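Local coordinates for putative uncharacterized protein (Archaeoglobus fulgidus, PDB 3VU0) that forms the C-terminal globular domain of an archaeal AglB, a protein of the oligosaccharyltransferase family, built from helices packed about a small mixed beta sheet, at residues 65-70 and 130-135; 32-37 and 87-92. All blocks are in the same frame, centred on the assembly; numbering follows the deposited sequence.

In the fold
Both contacts are buried, and they adjoin each other near the middle of the domain. Interaction 2 lies within the sheet: strand 33-35 pairs in parallel with strand 85-91 through regular backbone hydrogen bonds, with aliphatic and aromatic side chains on its two faces. Interaction 1 lies one layer out, where the C-terminal end of helix 61-69 meets the start of helix 132-138, and there carbonyls at and just past the end of the first helix receive amides from the beginning of the other. The two layers join through Leu35, whose methyl groups pack against the rings of Phe67 and Phe68. Along the chain the four segments alternate, so neither contact is closed before the other begins.

Interaction 1. Residues 65-70 and 130-135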
ATOM      1  N   ALA A  65       7.745  -1.356  -0.520  1.00 16.13           N
ATOM      2  CA  ALA A  65       7.883  -1.462  -1.971  1.00 17.73           C
ATOM      3  C   ALA A  65       7.926  -2.919  -2.413  1.00 16.42           C
ATOM      4  O   ALA A  65       7.306  -3.290  -3.410  1.00 16.08           O
ATOM      5  CB  ALA A  65       9.139  -0.734  -2.432  1.00 18.55           C
ATOM      6  N   LYS A  66       8.662  -3.746  -1.671  1.00 16.51           N
ATOM      7  CA  LYS A  66       8.768  -5.166  -1.997  1.00 17.36           C
ATOM      8  C   LYS A  66       7.399  -5.820  -1.858  1.00 17.15           C
ATOM      9  O   LYS A  66       7.030  -6.691  -2.645  1.00 17.29           O
ATOM     10  CB  LYS A  66       9.779  -5.851  -1.072  1.00 18.34           C
ATOM     11  N   PHE A  67       6.647  -5.398  -0.847  1.00 16.52           N
ATOM     12  CA  PHE A  67       5.310  -5.939  -0.623  1.00 15.74           C
ATOM     13  C   PHE A  67       4.367  -5.564  -1.769  1.00 15.27           C
ATOM     14  O   PHE A  67       3.675  -6.421  -2.319  1.00 15.10           O
ATOM     15  CB  PHE A  67       4.735  -5.407   0.689  1.00 14.11           C
ATOM     16  CG  PHE A  67       3.304  -5.809   0.934  1.00 13.90           C
ATOM     17  CD1 PHE A  67       2.999  -7.036   1.512  1.00 13.03           C
ATOM     18  CD2 PHE A  67       2.259  -4.964   0.562  1.00 15.70           C
ATOM     19  CE1 PHE A  67       1.675  -7.423   1.722  1.00 16.68           C
ATOM     20  CE2 PHE A  67       0.927  -5.336   0.764  1.00 14.90           C
ATOM     21  CZ  PHE A  67       0.632  -6.570   1.345  1.00 17.32           C
ATOM     22  N   PHE A  68       4.347  -4.285  -2.131  1.00 14.28           N
ATOM     23  CA  PHE A  68       3.460  -3.828  -3.194  1.00 15.06           C
ATOM     24  C   PHE A  68       3.802  -4.360  -4.582  1.00 14.44           C
ATOM     25  O   PHE A  68       2.908  -4.565  -5.402  1.00 13.99           O
ATOM     26  CB  PHE A  68       3.404  -2.299  -3.235  1.00 12.43           C
ATOM     27  CG  PHE A  68       2.568  -1.688  -2.135  1.00 14.14           C
ATOM     28  CD1 PHE A  68       1.302  -2.193  -1.840  1.00 13.49           C
ATOM     29  CD2 PHE A  68       3.033  -0.591  -1.422  1.00 13.02           C
ATOM     30  CE1 PHE A  68       0.512  -1.611  -0.850  1.00 14.60           C
ATOM     31  CE2 PHE A  68       2.250   0.001  -0.430  1.00 15.95           C
ATOM     32  CZ  PHE A  68       0.989  -0.511  -0.144  1.00 13.04           C
ATOM     33  N   THR A  69       5.084  -4.588  -4.851  1.00 14.26           N
ATOM     34  CA  THR A  69       5.477  -5.096  -6.161  1.00 15.99           C
ATOM     35  C   THR A  69       5.546  -6.619  -6.221  1.00 17.35           C
ATOM     36  O   THR A  69       5.868  -7.188  -7.262  1.00 18.38           O
ATOM     37  CB  THR A  69       6.830  -4.502  -6.609  1.00 15.63           C
ATOM     38  OG1 THR A  69       7.837  -4.787  -5.632  1.00 15.42           O
ATOM     39  CG2 THR A  69       6.713  -2.991  -6.775  1.00 14.31           C
ATOM     40  N   ALA A  70       5.235  -7.279  -5.109  1.00 16.74           N
ATOM     41  CA  ALA A  70       5.254  -8.737  -5.066  1.00 16.27           C
ATOM     42  C   ALA A  70       4.193  -9.302  -6.006  1.00 17.95           C
ATOM     43  O   ALA A  70       3.104  -8.742  -6.130  1.00 16.82           O
ATOM     44  CB  ALA A  70       4.996  -9.223  -3.644  1.00 15.29           C
ATOM     45  N   LYS A 130       0.070  -7.643 -12.196  1.00 12.97           N
ATOM     46  CA  LYS A 130       0.374  -8.907 -11.520  1.00 14.47           C
ATOM     47  C   LYS A 130       0.772  -8.681 -10.058  1.00 14.09           C
ATOM     48  O   LYS A 130       1.004  -9.638  -9.315  1.00 13.14           O
ATOM     49  CB  LYS A 130       1.539  -9.621 -12.215  1.00 16.08           C
ATOM     50  CG  LYS A 130       1.335  -9.946 -13.683  1.00 19.84           C
ATOM     51  CD  LYS A 130       2.647 -10.425 -14.299  1.00 19.78           C
ATOM     52  CE  LYS A 130       2.504 -10.687 -15.787  1.00 23.57           C
ATOM     53  NZ  LYS A 130       3.826 -10.997 -16.402  1.00 23.54           N
ATOM     54  N   THR A 131       0.847  -7.422  -9.641  1.00 12.92           N
ATOM     55  CA  THR A 131       1.280  -7.111  -8.283  1.00 13.25           C
ATOM     56  C   THR A 131       0.215  -7.112  -7.191  1.00 14.80           C
ATOM     57  O   THR A 131      -0.987  -7.083  -7.455  1.00 12.38           O
ATOM     58  CB  THR A 131       1.976  -5.738  -8.220  1.00 14.76           C
ATOM     59  OG1 THR A 131       0.996  -4.703  -8.376  1.00 13.89           O
ATOM     60  CG2 THR A 131       3.028  -5.615  -9.320  1.00 13.92           C
HETATM   61  N   MSE A 132       0.695  -7.137  -5.951  1.00 13.41           N
HETATM   62  CA  MSE A 132      -0.161  -7.107  -4.776  1.00 14.69           C
HETATM   63  C   MSE A 132      -0.971  -5.813  -4.760  1.00 12.05           C
HETATM   64  O   MSE A 132      -2.138  -5.811  -4.380  1.00 12.49           O
HETATM   65  CB  MSE A 132       0.690  -7.186  -3.505  1.00 16.28           C
HETATM   66  CG  MSE A 132       1.240  -8.570  -3.212  1.00 23.39           C
HETATM   67 SE   MSE A 132      -0.198  -9.814  -2.887  1.00 36.14          SE
HETATM   68  CE  MSE A 132      -0.997  -8.941  -1.358  1.00 27.87           C
ATOM     69  N   LEU A 133      -0.338  -4.715  -5.160  1.00 12.80           N
ATOM     70  CA  LEU A 133      -1.008  -3.419  -5.191  1.00 13.39           C
ATOM     71  C   LEU A 133      -2.246  -3.492  -6.074  1.00 12.78           C
ATOM     72  O   LEU A 133      -3.296  -2.956  -5.734  1.00 12.90           O
ATOM     73  CB  LEU A 133      -0.058  -2.341  -5.715  1.00 13.19           C
ATOM     74  CG  LEU A 133      -0.647  -0.932  -5.834  1.00 13.20           C
ATOM     75  CD1 LEU A 133      -1.281  -0.509  -4.517  1.00 12.57           C
ATOM     76  CD2 LEU A 133       0.455   0.044  -6.236  1.00 12.52           C
ATOM     77  N   TYR A 134      -2.117  -4.164  -7.211  1.00 12.50           N
ATOM     78  CA  TYR A 134      -3.235  -4.329  -8.131  1.00 13.17           C
ATOM     79  C   TYR A 134      -4.314  -5.232  -7.526  1.00 12.41           C
ATOM     80  O   TYR A 134      -5.490  -4.886  -7.513  1.00 12.44           O
ATOM     81  CB  TYR A 134      -2.753  -4.954  -9.444  1.00 13.26           C
ATOM     82  CG  TYR A 134      -3.884  -5.318 -10.377  1.00 13.37           C
ATOM     83  CD1 TYR A 134      -4.436  -4.371 -11.234  1.00 14.56           C
ATOM     84  CD2 TYR A 134      -4.419  -6.607 -10.383  1.00 14.00           C
ATOM     85  CE1 TYR A 134      -5.495  -4.695 -12.081  1.00 14.33           C
ATOM     86  CE2 TYR A 134      -5.479  -6.940 -11.224  1.00 15.21           C
ATOM     87  CZ  TYR A 134      -6.009  -5.979 -12.069  1.00 15.08           C
ATOM     88  OH  TYR A 134      -7.048  -6.305 -12.907  1.00 16.64           O
ATOM     89  N   LYS A 135      -3.906  -6.394  -7.027  1.00 11.53           N
ATOM     90  CA  LYS A 135      -4.851  -7.343  -6.453  1.00 12.15           C
ATOM     91  C   LYS A 135      -5.574  -6.780  -5.237  1.00 13.49           C
ATOM     92  O   LYS A 135      -6.696  -7.193  -4.930  1.00 13.53           O
ATOM     93  CB  LYS A 135      -4.133  -8.647  -6.098  1.00 13.94           C
ATOM     94  CG  LYS A 135      -3.466  -9.289  -7.304  1.00 17.09           C
ATOM     95  CD  LYS A 135      -2.607 -10.476  -6.920  1.00 21.64           C
ATOM     96  CE  LYS A 135      -1.818 -10.980  -8.118  1.00 22.49           C
ATOM     97  NZ  LYS A 135      -1.014 -12.181  -7.772  1.00 26.00           N
TER
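The rings of Phe67 and Phe68 meet the start of helix 132-138 obliquely. CE of Met132, a selenomethionine, lies 3.9 Å from CZ of Phe67, while CB and CD1 of Leu133 are each 4.1 Å from CD1 of Phe68. The Met132 chain folds at chi2 and chi3 (-63° and -60°), which carries its methyl back to the Phe67 ring; so flexible a side chain suits a place where a curved path is needed. Val88 and Thr90 of strand 85-91 also touch Phe67 and Phe68, respectively, so these large rings fill the layer between helix and sheet. Nearer the backbone, CB of Ala70 packs 3.8 Å from CG of Met132, the small residue leaving room for close approach of the backbones.

Two backbone bonds join the segments. Met132 N gives to Ala70 O at 2.9 Å, nearly along the C=O axis but with a bent N-H...O angle of 132°, and Leu133 N gives to Phe68 O at 3.3 Å on a lone pair in the carbonyl plane. Thr131 is the N-cap: its OG1 accepts a weak bond from Tyr134 N and is also hydrogen-bonded to Phe128 O. The carbonyls of Phe68 and Ala70, at and just past the C-terminal end of helix 61-69, thus serve amides of the first turn of helix 132-138, and the two helix dipoles probably favour this meeting of ends.

Interaction 2. Residues 32-37 and 87-92; sequences YAVLSW and YVVTVE
Tyr32 and Tyr87 reach each other through different first torsions. Tyr32 places CG between its backbone N and carbonyl carbon (chi1 72°), whereas Tyr87 turns CG opposite its carbonyl carbon (chi1 -57°). The rings then form an offset edge-to-face pair, with centroids 5.6 Å apart and planes at 80°. The edge of Tyr87 is directed to the face of Tyr32, and its CD2 comes within 3.7 Å of Tyr32 CE1. Both hydroxyls bond to Glu19, Tyr32 OH to the backbone O and Tyr87 OH to OE1, so tyrosine suits these places by joining an aromatic contact to a polar tip.

Further along, strand 33-35 runs parallel to strand 85-91 as an outermost strand of the domain's mixed sheet, though the backbone of Val34 bonds on to Ala51 and Val53; about half of the chain between the two strands is helical. Leu35 bridges the pair with both of its backbone polar atoms: its N gives to Tyr87 O at 2.9 Å, and its O accepts from Val89 N at 2.8 Å, both nearly straight. Beta-branched valines fit the extended backbone. CG1 of Val34 meets CG2 of Val89 at 3.8 Å on the face that carries Tyr87, while Leu35 and Val88 project from the opposite face, where Val88 also touches Leu136 of helix 132-138.

Past the last bridge, Ser36 continues the pairing with its side chain. OG donates to Val89 O at 2.9 Å, approaching from above the carbonyl plane, so that a small hydroxyl gives a buried carbonyl a partner as the backbones part.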
ATOM      1  N   TYR A  32       1.441  -4.485  16.567  1.00 24.20           N
ATOM      2  CA  TYR A  32       1.245  -4.725  15.144  1.00 21.56           C
ATOM      3  C   TYR A  32       1.512  -3.422  14.420  1.00 18.54           C
ATOM      4  O   TYR A  32       1.592  -2.366  15.043  1.00 19.02           O
ATOM      5  CB  TYR A  32      -0.186  -5.208  14.859  1.00 19.43           C
ATOM      6  CG  TYR A  32      -1.256  -4.145  15.008  1.00 18.74           C
ATOM      7  CD1 TYR A  32      -1.568  -3.285  13.950  1.00 19.07           C
ATOM      8  CD2 TYR A  32      -1.943  -3.983  16.211  1.00 19.05           C
ATOM      9  CE1 TYR A  32      -2.540  -2.291  14.090  1.00 18.99           C
ATOM     10  CE2 TYR A  32      -2.913  -2.993  16.362  1.00 20.14           C
ATOM     11  CZ  TYR A  32      -3.207  -2.152  15.299  1.00 19.47           C
ATOM     12  OH  TYR A  32      -4.174  -1.182  15.448  1.00 21.25           O
ATOM     13  N   ALA A  33       1.662  -3.497  13.104  1.00 18.03           N
ATOM     14  CA  ALA A  33       1.910  -2.299  12.318  1.00 16.40           C
ATOM     15  C   ALA A  33       0.965  -2.223  11.126  1.00 15.92           C
ATOM     16  O   ALA A  33       0.361  -3.217  10.726  1.00 15.02           O
ATOM     17  CB  ALA A  33       3.360  -2.280  11.837  1.00 17.25           C
ATOM     18  N   VAL A  34       0.839  -1.023  10.575  1.00 14.85           N
ATOM     19  CA  VAL A  34       0.006  -0.785   9.411  1.00 13.41           C
ATOM     20  C   VAL A  34       0.962  -0.528   8.253  1.00 13.45           C
ATOM     21  O   VAL A  34       1.827   0.343   8.343  1.00 14.12           O
ATOM     22  CB  VAL A  34      -0.886   0.448   9.617  1.00 12.58           C
ATOM     23  CG1 VAL A  34      -1.679   0.731   8.346  1.00 13.63           C
ATOM     24  CG2 VAL A  34      -1.821   0.215  10.801  1.00 13.85           C
ATOM     25  N   LEU A  35       0.815  -1.286   7.171  1.00 12.97           N
ATOM     26  CA  LEU A  35       1.691  -1.114   6.019  1.00 14.04           C
ATOM     27  C   LEU A  35       1.050  -0.256   4.937  1.00 13.95           C
ATOM     28  O   LEU A  35      -0.107  -0.457   4.565  1.00 13.19           O
ATOM     29  CB  LEU A  35       2.087  -2.481   5.441  1.00 13.79           C
ATOM     30  CG  LEU A  35       3.154  -2.526   4.334  1.00 16.15           C
ATOM     31  CD1 LEU A  35       3.685  -3.946   4.190  1.00 14.80           C
ATOM     32  CD2 LEU A  35       2.571  -2.034   3.016  1.00 16.88           C
ATOM     33  N   SER A  36       1.811   0.719   4.456  1.00 14.27           N
ATOM     34  CA  SER A  36       1.363   1.615   3.394  1.00 15.02           C
ATOM     35  C   SER A  36       2.616   2.219   2.782  1.00 15.34           C
ATOM     36  O   SER A  36       3.729   1.860   3.170  1.00 15.88           O
ATOM     37  CB  SER A  36       0.481   2.729   3.955  1.00 15.13           C
ATOM     38  OG  SER A  36      -0.157   3.437   2.905  1.00 16.25           O
ATOM     39  N   TRP A  37       2.445   3.129   1.829  1.00 14.48           N
ATOM     40  CA  TRP A  37       3.597   3.779   1.210  1.00 13.72           C
ATOM     41  C   TRP A  37       4.144   4.771   2.240  1.00 14.54           C
ATOM     42  O   TRP A  37       3.382   5.337   3.023  1.00 14.17           O
ATOM     43  CB  TRP A  37       3.173   4.506  -0.066  1.00 14.48           C
ATOM     44  CG  TRP A  37       4.329   4.988  -0.906  1.00 14.23           C
ATOM     45  CD1 TRP A  37       4.410   6.179  -1.566  1.00 14.76           C
ATOM     46  CD2 TRP A  37       5.549   4.288  -1.189  1.00 13.71           C
ATOM     47  NE1 TRP A  37       5.602   6.266  -2.239  1.00 14.58           N
ATOM     48  CE2 TRP A  37       6.321   5.121  -2.027  1.00 16.57           C
ATOM     49  CE3 TRP A  37       6.064   3.039  -0.818  1.00 14.06           C
ATOM     50  CZ2 TRP A  37       7.587   4.745  -2.504  1.00 18.16           C
ATOM     51  CZ3 TRP A  37       7.325   2.664  -1.292  1.00 16.25           C
ATOM     52  CH2 TRP A  37       8.069   3.515  -2.125  1.00 16.09           C
ATOM     53  N   TYR A  87      -2.698  -4.714   9.098  1.00 14.70           N
ATOM     54  CA  TYR A  87      -3.538  -3.977   8.159  1.00 13.16           C
ATOM     55  C   TYR A  87      -2.693  -3.335   7.071  1.00 14.34           C
ATOM     56  O   TYR A  87      -1.537  -2.981   7.301  1.00 13.41           O
ATOM     57  CB  TYR A  87      -4.313  -2.880   8.893  1.00 13.23           C
ATOM     58  CG  TYR A  87      -5.170  -3.409  10.017  1.00 14.49           C
ATOM     59  CD1 TYR A  87      -6.336  -4.127   9.750  1.00 16.05           C
ATOM     60  CD2 TYR A  87      -4.799  -3.218  11.347  1.00 16.02           C
ATOM     61  CE1 TYR A  87      -7.115  -4.645  10.784  1.00 15.77           C
ATOM     62  CE2 TYR A  87      -5.569  -3.735  12.390  1.00 15.25           C
ATOM     63  CZ  TYR A  87      -6.725  -4.445  12.100  1.00 16.62           C
ATOM     64  OH  TYR A  87      -7.494  -4.949  13.118  1.00 16.93           O
ATOM     65  N   VAL A  88      -3.284  -3.183   5.888  1.00 12.42           N
ATOM     66  CA  VAL A  88      -2.601  -2.567   4.756  1.00 12.12           C
ATOM     67  C   VAL A  88      -3.479  -1.444   4.221  1.00 11.69           C
ATOM     68  O   VAL A  88      -4.690  -1.597   4.122  1.00 11.98           O
ATOM     69  CB  VAL A  88      -2.360  -3.585   3.621  1.00 13.79           C
ATOM     70  CG1 VAL A  88      -1.705  -2.890   2.429  1.00 12.68           C
ATOM     71  CG2 VAL A  88      -1.483  -4.728   4.120  1.00 13.84           C
ATOM     72  N   VAL A  89      -2.869  -0.306   3.903  1.00 12.52           N
ATOM     73  CA  VAL A  89      -3.611   0.822   3.357  1.00 11.18           C
ATOM     74  C   VAL A  89      -3.101   1.149   1.959  1.00 11.57           C
ATOM     75  O   VAL A  89      -1.908   1.390   1.763  1.00 11.16           O
ATOM     76  CB  VAL A  89      -3.473   2.083   4.250  1.00 12.38           C
ATOM     77  CG1 VAL A  89      -4.204   3.265   3.612  1.00 11.06           C
ATOM     78  CG2 VAL A  89      -4.045   1.804   5.625  1.00 14.56           C
ATOM     79  N   THR A  90      -4.002   1.126   0.984  1.00 12.72           N
ATOM     80  CA  THR A  90      -3.636   1.443  -0.392  1.00 12.29           C
ATOM     81  C   THR A  90      -4.315   2.746  -0.784  1.00 12.22           C
ATOM     82  O   THR A  90      -5.320   3.135  -0.192  1.00 10.77           O
ATOM     83  CB  THR A  90      -4.067   0.330  -1.385  1.00 11.44           C
ATOM     84  OG1 THR A  90      -5.492   0.179  -1.348  1.00 13.93           O
ATOM     85  CG2 THR A  90      -3.409  -0.994  -1.020  1.00 13.48           C
ATOM     86  N   VAL A  91      -3.766   3.420  -1.789  1.00 13.39           N
ATOM     87  CA  VAL A  91      -4.320   4.694  -2.235  1.00 13.72           C
ATOM     88  C   VAL A  91      -4.326   4.718  -3.757  1.00 13.11           C
ATOM     89  O   VAL A  91      -3.388   4.234  -4.389  1.00 11.11           O
ATOM     90  CB  VAL A  91      -3.470   5.867  -1.698  1.00 14.44           C
ATOM     91  CG1 VAL A  91      -4.142   7.194  -2.013  1.00 16.00           C
ATOM     92  CG2 VAL A  91      -3.268   5.708  -0.203  1.00 13.71           C
ATOM     93  N   GLU A  92      -5.374   5.283  -4.348  1.00 14.55           N
ATOM     94  CA  GLU A  92      -5.483   5.317  -5.803  1.00 14.97           C
ATOM     95  C   GLU A  92      -4.283   5.923  -6.535  1.00 13.99           C
ATOM     96  O   GLU A  92      -3.897   5.421  -7.588  1.00 12.40           O
ATOM     97  CB  GLU A  92      -6.767   6.040  -6.242  1.00 19.24           C
ATOM     98  CG  GLU A  92      -7.056   5.879  -7.739  1.00 25.55           C
ATOM     99  CD  GLU A  92      -8.325   6.589  -8.191  1.00 32.12           C
ATOM    100  OE1 GLU A  92      -8.653   6.517  -9.397  1.00 35.08           O
ATOM    101  OE2 GLU A  92      -8.994   7.217  -7.345  1.00 35.52           O
TER